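Local atomic coordinates of transcriptional regulator, TetR family (PDB entry 3VPR), a protein that represses transcription, probably by binding cis-regulatory DNA through the helix-turn-helix domain of each subunit of its dimer. Residues 49-54 with 105-110; 57-62 with 113-118; 92-97 with 162-167; 156-161 with 168-173. All blocks are in the same frame, centred on the assembly; numbering follows the deposited sequence.

Contact 1: residues 49-54 with 105-110; sequences EILYEI and KSLSPE
L107 pushes one methyl, CD2, against the start of the side chains of L51 and Y52, and this apolar packing makes up most of the contact. The methyl lies 3.6 Å from Y52 CA and 3.7 Å from Y52 CB, more against the backbone of the helix than against the ring; it meets the ring itself only at its edge, near the plane. Its other neighbour is L51, whose CG is 3.8 Å from L107 CD2. The two leucine side chains cross obliquely. L107 has CG anti to its carbonyl carbon (chi1 -66°); the extended second torsion belongs to CD1, and the other branch, CD2, is the one laid on the helix. Beside this, L51 CD2 rests on S106 CB at 3.8 Å. The helix of 49-54 is the start of helix 47-70, which follows the predicted helix-turn-helix and, as in TetR-family repressors, leads from the DNA-binding domain into the regulatory domain; residues 105-108 link helix 94-103 to helix 109-135 of that domain. Polar groups work at the margin and outside the pair. S106 OG is hydrogen-bonded to E22, S108 N to the carboxylate of E48, and S108 sits at the N-cap of helix 109-135. The Y52 ring continues past L107 onto N111, K114 and T115 of that helix.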
loop_
_atom_site.group_PDB
_atom_site.type_symbol
_atom_site.label_atom_id
_atom_site.label_comp_id
_atom_site.label_asym_id
_atom_site.label_seq_id
_atom_site.Cartn_x
_atom_site.Cartn_y
_atom_site.Cartn_z
ATOM N N GLU A 49 18.537 13.673 -8.093
ATOM C CA GLU A 49 18.346 14.782 -7.167
ATOM C C GLU A 49 16.944 15.360 -7.328
ATOM O O GLU A 49 16.369 15.840 -6.350
ATOM C CB GLU A 49 19.392 15.875 -7.400
ATOM C CG GLU A 49 19.159 17.168 -6.613
ATOM C CD GLU A 49 19.374 17.007 -5.125
ATOM O OE1 GLU A 49 20.122 16.093 -4.730
ATOM O OE2 GLU A 49 18.820 17.811 -4.348
ATOM N N ILE A 50 16.394 15.298 -8.544
ATOM C CA ILE A 50 15.040 15.815 -8.808
ATOM C C ILE A 50 14.035 14.914 -8.092
ATOM O O ILE A 50 13.123 15.395 -7.407
ATOM C CB ILE A 50 14.719 15.842 -10.338
ATOM C CG1 ILE A 50 15.657 16.827 -11.042
ATOM C CG2 ILE A 50 13.253 16.241 -10.575
ATOM C CD1 ILE A 50 15.396 16.988 -12.541
ATOM N N LEU A 51 14.221 13.606 -8.244
ATOM C CA LEU A 51 13.371 12.624 -7.582
ATOM C C LEU A 51 13.507 12.795 -6.068
ATOM O O LEU A 51 12.542 12.692 -5.322
ATOM C CB LEU A 51 13.807 11.202 -7.959
ATOM C CG LEU A 51 13.176 10.110 -7.086
ATOM C CD1 LEU A 51 11.663 10.164 -7.238
ATOM C CD2 LEU A 51 13.702 8.738 -7.478
ATOM N N TYR A 52 14.729 13.037 -5.620
ATOM C CA TYR A 52 14.989 13.223 -4.200
ATOM C C TYR A 52 14.239 14.448 -3.652
ATOM O O TYR A 52 13.568 14.352 -2.630
ATOM C CB TYR A 52 16.502 13.360 -3.970
ATOM C CG TYR A 52 16.876 13.832 -2.594
ATOM C CD1 TYR A 52 16.545 13.083 -1.459
ATOM C CD2 TYR A 52 17.536 15.043 -2.419
ATOM C CE1 TYR A 52 16.858 13.536 -0.191
ATOM C CE2 TYR A 52 17.856 15.506 -1.159
ATOM C CZ TYR A 52 17.515 14.755 -0.047
ATOM O OH TYR A 52 17.818 15.237 1.206
ATOM N N GLU A 53 14.339 15.584 -4.338
ATOM C CA GLU A 53 13.665 16.803 -3.884
ATOM C C GLU A 53 12.139 16.703 -3.945
ATOM O O GLU A 53 11.439 17.247 -3.092
ATOM C CB GLU A 53 14.186 18.017 -4.660
ATOM C CG GLU A 53 15.515 18.494 -4.088
ATOM C CD GLU A 53 16.093 19.693 -4.790
ATOM O OE1 GLU A 53 15.368 20.693 -4.978
ATOM O OE2 GLU A 53 17.291 19.635 -5.138
ATOM N N ILE A 54 11.622 15.989 -4.939
ATOM C CA ILE A 54 10.189 15.783 -5.014
ATOM C C ILE A 54 9.761 14.976 -3.771
ATOM O O ILE A 54 8.775 15.301 -3.110
ATOM C CB ILE A 54 9.814 15.012 -6.292
ATOM C CG1 ILE A 54 9.875 15.960 -7.496
ATOM C CG2 ILE A 54 8.430 14.382 -6.145
ATOM C CD1 ILE A 54 9.669 15.283 -8.835
ATOM N N LYS A 105 13.502 2.860 -4.530
ATOM C CA LYS A 105 14.698 2.097 -4.879
ATOM C C LYS A 105 15.693 2.862 -5.747
ATOM O O LYS A 105 16.866 2.486 -5.843
ATOM C CB LYS A 105 14.307 0.799 -5.592
ATOM C CG LYS A 105 13.417 1.000 -6.812
ATOM C CD LYS A 105 13.285 -0.280 -7.625
ATOM C CE LYS A 105 12.189 -0.154 -8.670
ATOM N NZ LYS A 105 10.850 0.101 -8.052
ATOM N N SER A 106 15.232 3.943 -6.367
ATOM C CA SER A 106 16.088 4.723 -7.248
ATOM C C SER A 106 16.975 5.758 -6.567
ATOM O O SER A 106 17.954 6.209 -7.155
ATOM C CB SER A 106 15.233 5.409 -8.326
ATOM O OG SER A 106 14.621 4.455 -9.179
ATOM N N LEU A 107 16.642 6.148 -5.342
ATOM C CA LEU A 107 17.459 7.138 -4.642
ATOM C C LEU A 107 18.821 6.592 -4.235
ATOM O O LEU A 107 18.996 5.379 -4.099
ATOM C CB LEU A 107 16.745 7.623 -3.385
ATOM C CG LEU A 107 15.451 8.414 -3.572
ATOM C CD1 LEU A 107 14.846 8.681 -2.212
ATOM C CD2 LEU A 107 15.732 9.718 -4.308
ATOM N N SER A 108 19.784 7.491 -4.042
ATOM C CA SER A 108 21.106 7.083 -3.594
ATOM C C SER A 108 20.897 6.774 -2.112
ATOM O O SER A 108 19.970 7.299 -1.501
ATOM C CB SER A 108 22.117 8.220 -3.765
ATOM O OG SER A 108 21.691 9.391 -3.085
ATOM N N PRO A 109 21.743 5.912 -1.522
ATOM C CA PRO A 109 21.602 5.558 -0.103
ATOM C C PRO A 109 21.408 6.741 0.849
ATOM O O PRO A 109 20.489 6.744 1.664
ATOM C CB PRO A 109 22.880 4.771 0.188
ATOM C CG PRO A 109 23.145 4.090 -1.110
ATOM C CD PRO A 109 22.881 5.197 -2.129
ATOM N N GLU A 110 22.254 7.756 0.754
ATOM C CA GLU A 110 22.094 8.879 1.668
ATOM C C GLU A 110 20.792 9.644 1.448
ATOM O O GLU A 110 20.205 10.154 2.408
ATOM C CB GLU A 110 23.292 9.835 1.599
ATOM C CG GLU A 110 23.127 11.069 2.495
ATOM C CD GLU A 110 24.448 11.711 2.898
ATOM O OE1 GLU A 110 25.305 11.951 2.014
ATOM O OE2 GLU A 110 24.624 11.990 4.106
#

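Contact 2: residues 57-62 with 113-118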
loop_
_atom_site.group_PDB
_atom_site.type_symbol
_atom_site.label_atom_id
_atom_site.label_comp_id
_atom_site.label_asym_id
_atom_site.label_seq_id
_atom_site.Cartn_x
_atom_site.Cartn_y
_atom_site.Cartn_z
ATOM N N LEU A 57 9.949 17.201 -0.605
ATOM C CA LEU A 57 8.806 18.125 -0.612
ATOM C C LEU A 57 7.519 17.453 -0.128
ATOM O O LEU A 57 6.758 18.020 0.656
ATOM C CB LEU A 57 8.595 18.685 -2.022
ATOM C CG LEU A 57 7.483 19.713 -2.265
ATOM C CD1 LEU A 57 7.866 20.583 -3.454
ATOM C CD2 LEU A 57 6.132 19.016 -2.504
ATOM N N ALA A 58 7.271 16.241 -0.601
ATOM C CA ALA A 58 6.080 15.521 -0.191
ATOM C C ALA A 58 6.157 15.087 1.269
ATOM O O ALA A 58 5.203 15.280 2.015
ATOM C CB ALA A 58 5.865 14.304 -1.093
ATOM N N LEU A 59 7.292 14.510 1.670
ATOM C CA LEU A 59 7.479 14.028 3.040
ATOM C C LEU A 59 7.579 15.122 4.092
ATOM O O LEU A 59 7.072 14.949 5.200
ATOM C CB LEU A 59 8.705 13.107 3.119
ATOM C CG LEU A 59 8.510 11.782 2.370
ATOM C CD1 LEU A 59 9.824 11.028 2.249
ATOM C CD2 LEU A 59 7.474 10.947 3.095
ATOM N N LYS A 60 8.224 16.241 3.758
ATOM C CA LYS A 60 8.347 17.348 4.710
ATOM C C LYS A 60 6.976 17.959 4.939
ATOM O O LYS A 60 6.612 18.280 6.067
ATOM C CB LYS A 60 9.309 18.423 4.193
ATOM C CG LYS A 60 10.782 18.078 4.399
ATOM C CD LYS A 60 11.702 19.211 3.932
ATOM C CE LYS A 60 13.160 18.935 4.286
ATOM N NZ LYS A 60 14.076 19.975 3.736
ATOM N N GLY A 61 6.214 18.112 3.862
ATOM C CA GLY A 61 4.881 18.666 3.994
ATOM C C GLY A 61 4.020 17.725 4.816
ATOM O O GLY A 61 3.205 18.155 5.629
ATOM N N LEU A 62 4.213 16.425 4.623
ATOM C CA LEU A 62 3.430 15.444 5.363
ATOM C C LEU A 62 3.799 15.487 6.843
ATOM O O LEU A 62 2.935 15.552 7.707
ATOM C CB LEU A 62 3.668 14.042 4.785
ATOM C CG LEU A 62 2.758 12.917 5.265
ATOM C CD1 LEU A 62 1.306 13.336 5.073
ATOM C CD2 LEU A 62 3.051 11.641 4.495
ATOM N N LEU A 113 18.053 7.830 2.879
ATOM C CA LEU A 113 18.191 7.966 4.323
ATOM C C LEU A 113 17.412 9.126 4.895
ATOM O O LEU A 113 16.664 8.952 5.852
ATOM C CB LEU A 113 19.674 8.116 4.704
ATOM C CG LEU A 113 20.046 8.212 6.186
ATOM C CD1 LEU A 113 21.565 8.090 6.332
ATOM C CD2 LEU A 113 19.569 9.527 6.772
ATOM N N LYS A 114 17.602 10.316 4.337
ATOM C CA LYS A 114 16.896 11.483 4.846
ATOM C C LYS A 114 15.403 11.361 4.564
ATOM O O LYS A 114 14.580 11.921 5.286
ATOM C CB LYS A 114 17.450 12.770 4.225
ATOM C CG LYS A 114 18.941 12.967 4.451
ATOM C CD LYS A 114 19.417 14.320 3.950
ATOM C CE LYS A 114 19.445 15.346 5.068
ATOM N NZ LYS A 114 20.461 14.990 6.105
ATOM N N THR A 115 15.067 10.615 3.516
ATOM C CA THR A 115 13.687 10.403 3.131
ATOM C C THR A 115 12.975 9.443 4.087
ATOM O O THR A 115 11.906 9.753 4.607
ATOM C CB THR A 115 13.632 9.850 1.708
ATOM O OG1 THR A 115 13.841 10.924 0.779
ATOM C CG2 THR A 115 12.309 9.182 1.442
ATOM N N ILE A 116 13.577 8.278 4.320
ATOM C CA ILE A 116 12.997 7.278 5.210
ATOM C C ILE A 116 12.953 7.841 6.623
ATOM O O ILE A 116 12.044 7.544 7.391
ATOM C CB ILE A 116 13.825 5.963 5.204
ATOM C CG1 ILE A 116 13.870 5.373 3.794
ATOM C CG2 ILE A 116 13.214 4.952 6.167
ATOM C CD1 ILE A 116 12.505 5.064 3.200
ATOM N N ALA A 117 13.936 8.669 6.961
ATOM C CA ALA A 117 13.976 9.281 8.283
ATOM C C ALA A 117 12.756 10.197 8.454
ATOM O O ALA A 117 12.255 10.365 9.562
ATOM C CB ALA A 117 15.275 10.073 8.466
ATOM N N LEU A 118 12.282 10.792 7.362
ATOM C CA LEU A 118 11.099 11.657 7.434
ATOM C C LEU A 118 9.836 10.790 7.558
ATOM O O LEU A 118 8.895 11.135 8.277
ATOM C CB LEU A 118 11.006 12.560 6.202
ATOM C CG LEU A 118 11.901 13.810 6.255
ATOM C CD1 LEU A 118 11.824 14.545 4.923
ATOM C CD2 LEU A 118 11.462 14.730 7.395
#
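L59 and L118 bury the most surface here, each directing its side chain at the other helix where the backbones come nearest, with L59 CA and L118 CA 6.2 Å apart. L118 CB and L59 CB meet at 3.9 Å, and L118 CD1 is also 3.9 Å from L59 CB. The same CD1 touches K60 CG at 3.7 Å, nestling in the notch between two successive residues of the facing helix. L118 turns CG away from its carbonyl carbon (chi1 -81°) and stretches on to CD1, the branch in the notch. Helices 47-70 and 109-135 run in nearly the same direction, their segment axes inclined by 27° and 9.6 Å apart, the helix leading out of the DNA-binding domain lying along one of the all-helical regulatory domain, as in TetR-type repressors. L59 sends its CD1 branch to the T115 side chain, which it crosses at about a right angle; the two methyls are modelled too close, so that distance is doubtful. M100 of helix 94-103 packs on L59 as well, while L56 and V63 add to the surroundings of L118. K60 contributes the aliphatic base of an extended, solvent-exposed chain that carries its ammonium group past the leucine.

Contact 3: residues 92-97 with 162-167; sequences ENYPFF and FRPDGP
Y94 and P164 form the tight part of this contact, a CH-pi arrangement in which the proline meets one face of the phenol ring. P164 CG stands 3.4 Å from the ring centroid and only 2° off the ring normal, which puts it almost equally far from all six ring carbons; Y94 CZ is marginally the nearest, at 3.6 Å. The proline presents its CG corner rather than its flat side, and the two side chains cross at about a right angle. Y94 CG is anti to the backbone N (chi1 -177°), which swings the ring out from the first turn of its helix toward the loop. The rest is looser. F162 O lies obliquely to the ring, 4.1 Å from Y94 CE1, and the F162 side chain comes no nearer than 5.0 Å to the other segment. P164 itself is exposed, the R163 side chain is not modelled beyond CB, and G166 and P167 are poorly ordered. Replacing Y94 by an alanine would probably leave P164 CG without an aromatic face to rest on and this loop freer to move. N93 separates helix 75-92 from helix 94-103, whose F96 and F97 pack on helix 47-70, while the 162-167 loop joins helix 144-161 to helix 170-183.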
loop_
_atom_site.group_PDB
_atom_site.type_symbol
_atom_site.label_atom_id
_atom_site.label_comp_id
_atom_site.label_asym_id
_atom_site.label_seq_id
_atom_site.Cartn_x
_atom_site.Cartn_y
_atom_site.Cartn_z
ATOM N N GLU A 92 -3.763 17.047 -2.292
ATOM C CA GLU A 92 -3.377 18.316 -2.906
ATOM C C GLU A 92 -2.036 18.188 -3.629
ATOM O O GLU A 92 -1.747 18.939 -4.560
ATOM C CB GLU A 92 -3.261 19.409 -1.843
ATOM C CG GLU A 92 -4.490 19.585 -0.974
ATOM C CD GLU A 92 -4.252 20.573 0.150
ATOM O OE1 GLU A 92 -3.244 20.412 0.871
ATOM O OE2 GLU A 92 -5.067 21.504 0.316
ATOM N N ASN A 93 -1.221 17.231 -3.201
ATOM C CA ASN A 93 0.100 17.026 -3.789
ATOM C C ASN A 93 0.209 15.608 -4.355
ATOM O O ASN A 93 1.265 14.973 -4.292
ATOM C CB ASN A 93 1.153 17.259 -2.701
ATOM C CG ASN A 93 1.038 18.640 -2.076
ATOM O OD1 ASN A 93 1.460 19.628 -2.666
ATOM N ND2 ASN A 93 0.445 18.716 -0.888
ATOM N N TYR A 94 -0.899 15.127 -4.906
ATOM C CA TYR A 94 -0.990 13.781 -5.462
ATOM C C TYR A 94 0.199 13.334 -6.319
ATOM O O TYR A 94 0.810 12.298 -6.053
ATOM C CB TYR A 94 -2.285 13.654 -6.268
ATOM C CG TYR A 94 -2.516 12.279 -6.839
ATOM C CD1 TYR A 94 -2.985 11.246 -6.037
ATOM C CD2 TYR A 94 -2.264 12.010 -8.183
ATOM C CE1 TYR A 94 -3.203 9.982 -6.555
ATOM C CE2 TYR A 94 -2.478 10.743 -8.715
ATOM C CZ TYR A 94 -2.949 9.736 -7.891
ATOM O OH TYR A 94 -3.159 8.474 -8.398
ATOM N N PRO A 95 0.542 14.103 -7.367
ATOM C CA PRO A 95 1.677 13.688 -8.202
ATOM C C PRO A 95 3.014 13.491 -7.472
ATOM O O PRO A 95 3.813 12.639 -7.865
ATOM C CB PRO A 95 1.732 14.766 -9.292
ATOM C CG PRO A 95 0.986 15.933 -8.698
ATOM C CD PRO A 95 -0.107 15.316 -7.898
ATOM N N PHE A 96 3.265 14.267 -6.420
ATOM C CA PHE A 96 4.504 14.116 -5.662
ATOM C C PHE A 96 4.538 12.777 -4.926
ATOM O O PHE A 96 5.597 12.167 -4.771
ATOM C CB PHE A 96 4.659 15.236 -4.634
ATOM C CG PHE A 96 4.980 16.568 -5.232
ATOM C CD1 PHE A 96 3.972 17.379 -5.738
ATOM C CD2 PHE A 96 6.296 17.016 -5.291
ATOM C CE1 PHE A 96 4.271 18.621 -6.299
ATOM C CE2 PHE A 96 6.611 18.259 -5.852
ATOM C CZ PHE A 96 5.598 19.063 -6.357
ATOM N N PHE A 97 3.375 12.334 -4.461
ATOM C CA PHE A 97 3.271 11.072 -3.740
ATOM C C PHE A 97 3.414 9.885 -4.671
ATOM O O PHE A 97 4.065 8.900 -4.326
ATOM C CB PHE A 97 1.950 11.019 -2.981
ATOM C CG PHE A 97 1.984 11.777 -1.692
ATOM C CD1 PHE A 97 2.387 11.154 -0.513
ATOM C CD2 PHE A 97 1.696 13.132 -1.665
ATOM C CE1 PHE A 97 2.505 11.876 0.672
ATOM C CE2 PHE A 97 1.813 13.860 -0.484
ATOM C CZ PHE A 97 2.219 13.232 0.683
ATOM N N PHE A 162 -7.306 5.838 -4.560
ATOM C CA PHE A 162 -7.972 7.133 -4.603
ATOM C C PHE A 162 -7.864 7.782 -5.967
ATOM O O PHE A 162 -6.768 7.965 -6.501
ATOM C CB PHE A 162 -7.409 8.105 -3.569
ATOM C CG PHE A 162 -8.140 9.423 -3.533
ATOM C CD1 PHE A 162 -9.419 9.504 -2.995
ATOM C CD2 PHE A 162 -7.561 10.573 -4.059
ATOM C CE1 PHE A 162 -10.115 10.715 -2.975
ATOM C CE2 PHE A 162 -8.248 11.788 -4.046
ATOM C CZ PHE A 162 -9.531 11.858 -3.500
ATOM N N ARG A 163 -9.014 8.144 -6.520
ATOM C CA ARG A 163 -9.053 8.776 -7.824
ATOM C C ARG A 163 -9.195 10.286 -7.693
ATOM O O ARG A 163 -10.202 10.781 -7.186
ATOM C CB ARG A 163 -10.214 8.212 -8.650
ATOM N N PRO A 164 -8.166 11.037 -8.125
ATOM C CA PRO A 164 -8.213 12.500 -8.050
ATOM C C PRO A 164 -9.352 12.957 -8.956
ATOM O O PRO A 164 -9.904 14.045 -8.797
ATOM C CB PRO A 164 -6.849 12.916 -8.594
ATOM C CG PRO A 164 -5.968 11.761 -8.215
ATOM C CD PRO A 164 -6.834 10.577 -8.557
ATOM N N ASP A 165 -9.682 12.080 -9.903
ATOM C CA ASP A 165 -10.741 12.278 -10.887
ATOM C C ASP A 165 -12.115 12.254 -10.212
ATOM O O ASP A 165 -12.926 13.160 -10.401
ATOM C CB ASP A 165 -10.636 11.170 -11.951
ATOM C CG ASP A 165 -11.728 11.243 -13.004
ATOM O OD1 ASP A 165 -12.902 10.970 -12.668
ATOM O OD2 ASP A 165 -11.412 11.566 -14.170
ATOM N N GLY A 166 -12.364 11.216 -9.420
ATOM C CA GLY A 166 -13.639 11.094 -8.734
ATOM C C GLY A 166 -13.948 12.284 -7.845
ATOM O O GLY A 166 -13.075 13.122 -7.620
ATOM N N PRO A 167 -15.189 12.395 -7.331
ATOM C CA PRO A 167 -15.602 13.502 -6.460
ATOM C C PRO A 167 -15.263 13.288 -4.982
ATOM O O PRO A 167 -15.079 14.253 -4.239
ATOM C CB PRO A 167 -17.106 13.577 -6.701
ATOM C CG PRO A 167 -17.465 12.144 -6.830
ATOM C CD PRO A 167 -16.359 11.588 -7.724
#

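Contact 4: residues 156-161 with 168-173; sequences NWMIRW and MRAEEV
M158, modelled as selenomethionine, points at the first turn of the facing helix and ends with its CE methyl pressed on A170, 3.4 Å from both A170 CB and A170 CA. The methyl lies broadside over the bond between A170 CA and A170 CB, closer than carbons usually sit. The chain runs straight through its second torsion and then bends at SE (chi3 76°), which turns CE to the alanine; V173 CB is a looser neighbour of CE at 4.2 Å. Alongside this pair, W161 and V173 approach from opposite directions. The indole offers its edge, not a face: V173 CG1 lies near the ring plane, 3.8 Å from W161 CH2 at the far end of the six-membered ring. W161 takes the crowded first torsion, CG between the backbone N and the carbonyl carbon (chi1 65°), and its indole thereby extends toward the valine. All the contacts across the segments are apolar. F90 of helix 75-92 packs on M158 as well, and R88 of that helix forms a salt bridge with E171. W161 makes a cation-pi contact with R149 of the second subunit; W157 and R160 also pack on that subunit, against its R160 and L101 respectively. Helices 144-161 and 170-183, joined by a short loop, are thus held together at their connected ends beside the subunit interface, consistent with the TetR-family fold, in which the last helices of the regulatory domain typically build the dimer.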
loop_
_atom_site.group_PDB
_atom_site.type_symbol
_atom_site.label_atom_id
_atom_site.label_comp_id
_atom_site.label_asym_id
_atom_site.label_seq_id
_atom_site.Cartn_x
_atom_site.Cartn_y
_atom_site.Cartn_z
ATOM N N ASN A 156 -2.006 5.575 3.614
ATOM C CA ASN A 156 -1.093 5.381 2.479
ATOM C C ASN A 156 -1.620 4.486 1.362
ATOM O O ASN A 156 -1.333 4.739 0.195
ATOM C CB ASN A 156 0.274 4.869 2.950
ATOM C CG ASN A 156 1.010 5.886 3.809
ATOM O OD1 ASN A 156 0.721 7.076 3.736
ATOM N ND2 ASN A 156 1.968 5.422 4.619
ATOM N N TRP A 157 -2.383 3.447 1.696
ATOM C CA TRP A 157 -2.926 2.586 0.650
ATOM C C TRP A 157 -3.801 3.410 -0.295
ATOM O O TRP A 157 -4.005 3.020 -1.439
ATOM C CB TRP A 157 -3.752 1.444 1.241
ATOM C CG TRP A 157 -4.164 0.384 0.230
ATOM C CD1 TRP A 157 -5.438 -0.052 -0.040
ATOM C CD2 TRP A 157 -3.292 -0.419 -0.576
ATOM N NE1 TRP A 157 -5.407 -1.075 -0.957
ATOM C CE2 TRP A 157 -4.105 -1.319 -1.304
ATOM C CE3 TRP A 157 -1.903 -0.465 -0.754
ATOM C CZ2 TRP A 157 -3.571 -2.260 -2.192
ATOM C CZ3 TRP A 157 -1.370 -1.403 -1.639
ATOM C CH2 TRP A 157 -2.207 -2.285 -2.348
HETATM N N MSE A 158 -4.312 4.547 0.173
HETATM C CA MSE A 158 -5.139 5.417 -0.669
HETATM C C MSE A 158 -4.407 5.805 -1.963
HETATM O O MSE A 158 -5.038 6.079 -2.991
HETATM C CB MSE A 158 -5.527 6.698 0.079
HETATM C CG MSE A 158 -6.706 6.572 1.041
HETATM SE SE MSE A 158 -7.164 8.284 1.895
HETATM C CE MSE A 158 -8.075 9.118 0.411
ATOM N N ILE A 159 -3.078 5.835 -1.898
ATOM C CA ILE A 159 -2.236 6.174 -3.046
ATOM C C ILE A 159 -2.479 5.217 -4.217
ATOM O O ILE A 159 -2.118 5.515 -5.355
ATOM C CB ILE A 159 -0.722 6.126 -2.656
ATOM C CG1 ILE A 159 -0.432 7.178 -1.573
ATOM C CG2 ILE A 159 0.163 6.365 -3.889
ATOM C CD1 ILE A 159 0.945 7.045 -0.917
ATOM N N ARG A 160 -3.107 4.079 -3.939
ATOM C CA ARG A 160 -3.374 3.080 -4.966
ATOM C C ARG A 160 -4.805 3.045 -5.482
ATOM O O ARG A 160 -5.042 2.612 -6.610
ATOM C CB ARG A 160 -3.001 1.687 -4.450
ATOM C CG ARG A 160 -1.508 1.401 -4.441
ATOM C CD ARG A 160 -0.960 1.379 -5.859
ATOM N NE ARG A 160 0.403 0.857 -5.932
ATOM C CZ ARG A 160 0.769 -0.354 -5.524
ATOM N NH1 ARG A 160 -0.123 -1.191 -4.998
ATOM N NH2 ARG A 160 2.030 -0.738 -5.657
ATOM N N TRP A 161 -5.759 3.490 -4.673
ATOM C CA TRP A 161 -7.149 3.456 -5.107
ATOM C C TRP A 161 -7.862 4.801 -5.182
ATOM O O TRP A 161 -8.921 4.897 -5.803
ATOM C CB TRP A 161 -7.971 2.519 -4.216
ATOM C CG TRP A 161 -8.099 2.962 -2.772
ATOM C CD1 TRP A 161 -7.277 2.623 -1.733
ATOM C CD2 TRP A 161 -9.127 3.797 -2.213
ATOM N NE1 TRP A 161 -7.733 3.187 -0.568
ATOM C CE2 TRP A 161 -8.865 3.914 -0.833
ATOM C CE3 TRP A 161 -10.242 4.457 -2.746
ATOM C CZ2 TRP A 161 -9.683 4.661 0.024
ATOM C CZ3 TRP A 161 -11.058 5.201 -1.891
ATOM C CH2 TRP A 161 -10.771 5.296 -0.523
HETATM N N MSE A 168 -15.182 12.027 -4.562
HETATM C CA MSE A 168 -14.867 11.693 -3.172
HETATM C C MSE A 168 -13.702 12.507 -2.619
HETATM O O MSE A 168 -12.672 12.666 -3.275
HETATM C CB MSE A 168 -14.557 10.199 -3.039
HETATM C CG MSE A 168 -15.793 9.312 -3.059
HETATM SE SE MSE A 168 -16.737 9.304 -4.750
HETATM C CE MSE A 168 -16.848 7.389 -5.014
ATOM N N ARG A 169 -13.878 13.016 -1.404
ATOM C CA ARG A 169 -12.857 13.826 -0.753
ATOM C C ARG A 169 -11.966 12.954 0.128
ATOM O O ARG A 169 -12.446 12.296 1.049
ATOM C CB ARG A 169 -13.527 14.915 0.086
ATOM C CG ARG A 169 -12.599 16.036 0.525
ATOM C CD ARG A 169 -13.338 17.032 1.410
ATOM N NE ARG A 169 -12.547 18.227 1.691
ATOM C CZ ARG A 169 -12.214 19.133 0.779
ATOM N NH1 ARG A 169 -12.603 18.987 -0.481
ATOM N NH2 ARG A 169 -11.487 20.187 1.126
ATOM N N ALA A 170 -10.668 12.950 -0.164
ATOM C CA ALA A 170 -9.707 12.151 0.591
ATOM C C ALA A 170 -9.829 12.382 2.092
ATOM O O ALA A 170 -9.714 11.453 2.890
ATOM C CB ALA A 170 -8.304 12.467 0.136
ATOM N N GLU A 171 -10.068 13.626 2.473
ATOM C CA GLU A 171 -10.205 13.970 3.874
ATOM C C GLU A 171 -11.489 13.410 4.502
ATOM O O GLU A 171 -11.505 13.071 5.690
ATOM C CB GLU A 171 -10.138 15.488 4.014
ATOM C CG GLU A 171 -10.632 16.043 5.329
ATOM C CD GLU A 171 -10.199 17.479 5.518
ATOM O OE1 GLU A 171 -10.288 18.255 4.541
ATOM O OE2 GLU A 171 -9.772 17.831 6.640
ATOM N N GLU A 172 -12.564 13.320 3.722
ATOM C CA GLU A 172 -13.818 12.784 4.253
ATOM C C GLU A 172 -13.653 11.287 4.457
ATOM O O GLU A 172 -14.117 10.728 5.443
ATOM C CB GLU A 172 -14.985 13.084 3.307
ATOM C CG GLU A 172 -15.438 14.547 3.344
ATOM C CD GLU A 172 -16.025 14.955 4.695
ATOM O OE1 GLU A 172 -17.150 14.513 5.014
ATOM O OE2 GLU A 172 -15.363 15.713 5.442
ATOM N N VAL A 173 -12.981 10.644 3.514
ATOM C CA VAL A 173 -12.684 9.221 3.609
ATOM C C VAL A 173 -11.882 9.021 4.904
ATOM O O VAL A 173 -12.128 8.095 5.683
ATOM C CB VAL A 173 -11.794 8.770 2.433
ATOM C CG1 VAL A 173 -11.326 7.338 2.654
ATOM C CG2 VAL A 173 -12.552 8.912 1.124
#

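From the N terminus, the chain passes the helix-turn-helix and enters helix 47-70, where contacts 1 and 2 both open. Each closes 50 intervening residues later, around the start of helix 109-135; the two cross and touch side by side. Contact 3 opens at 92-97, before either has closed, so it crosses both; F96 joins it to I54 of contact 1 and L57 of contact 2. It closes only at 162-167, after contact 4 has opened at 156-161, and those two cross as well, F162 touching M168. Contact 4 follows contacts 1 and 2 in series. None nests. Together they tie helix 47-70 to the regulatory domain and that domain's middle to its last two helices.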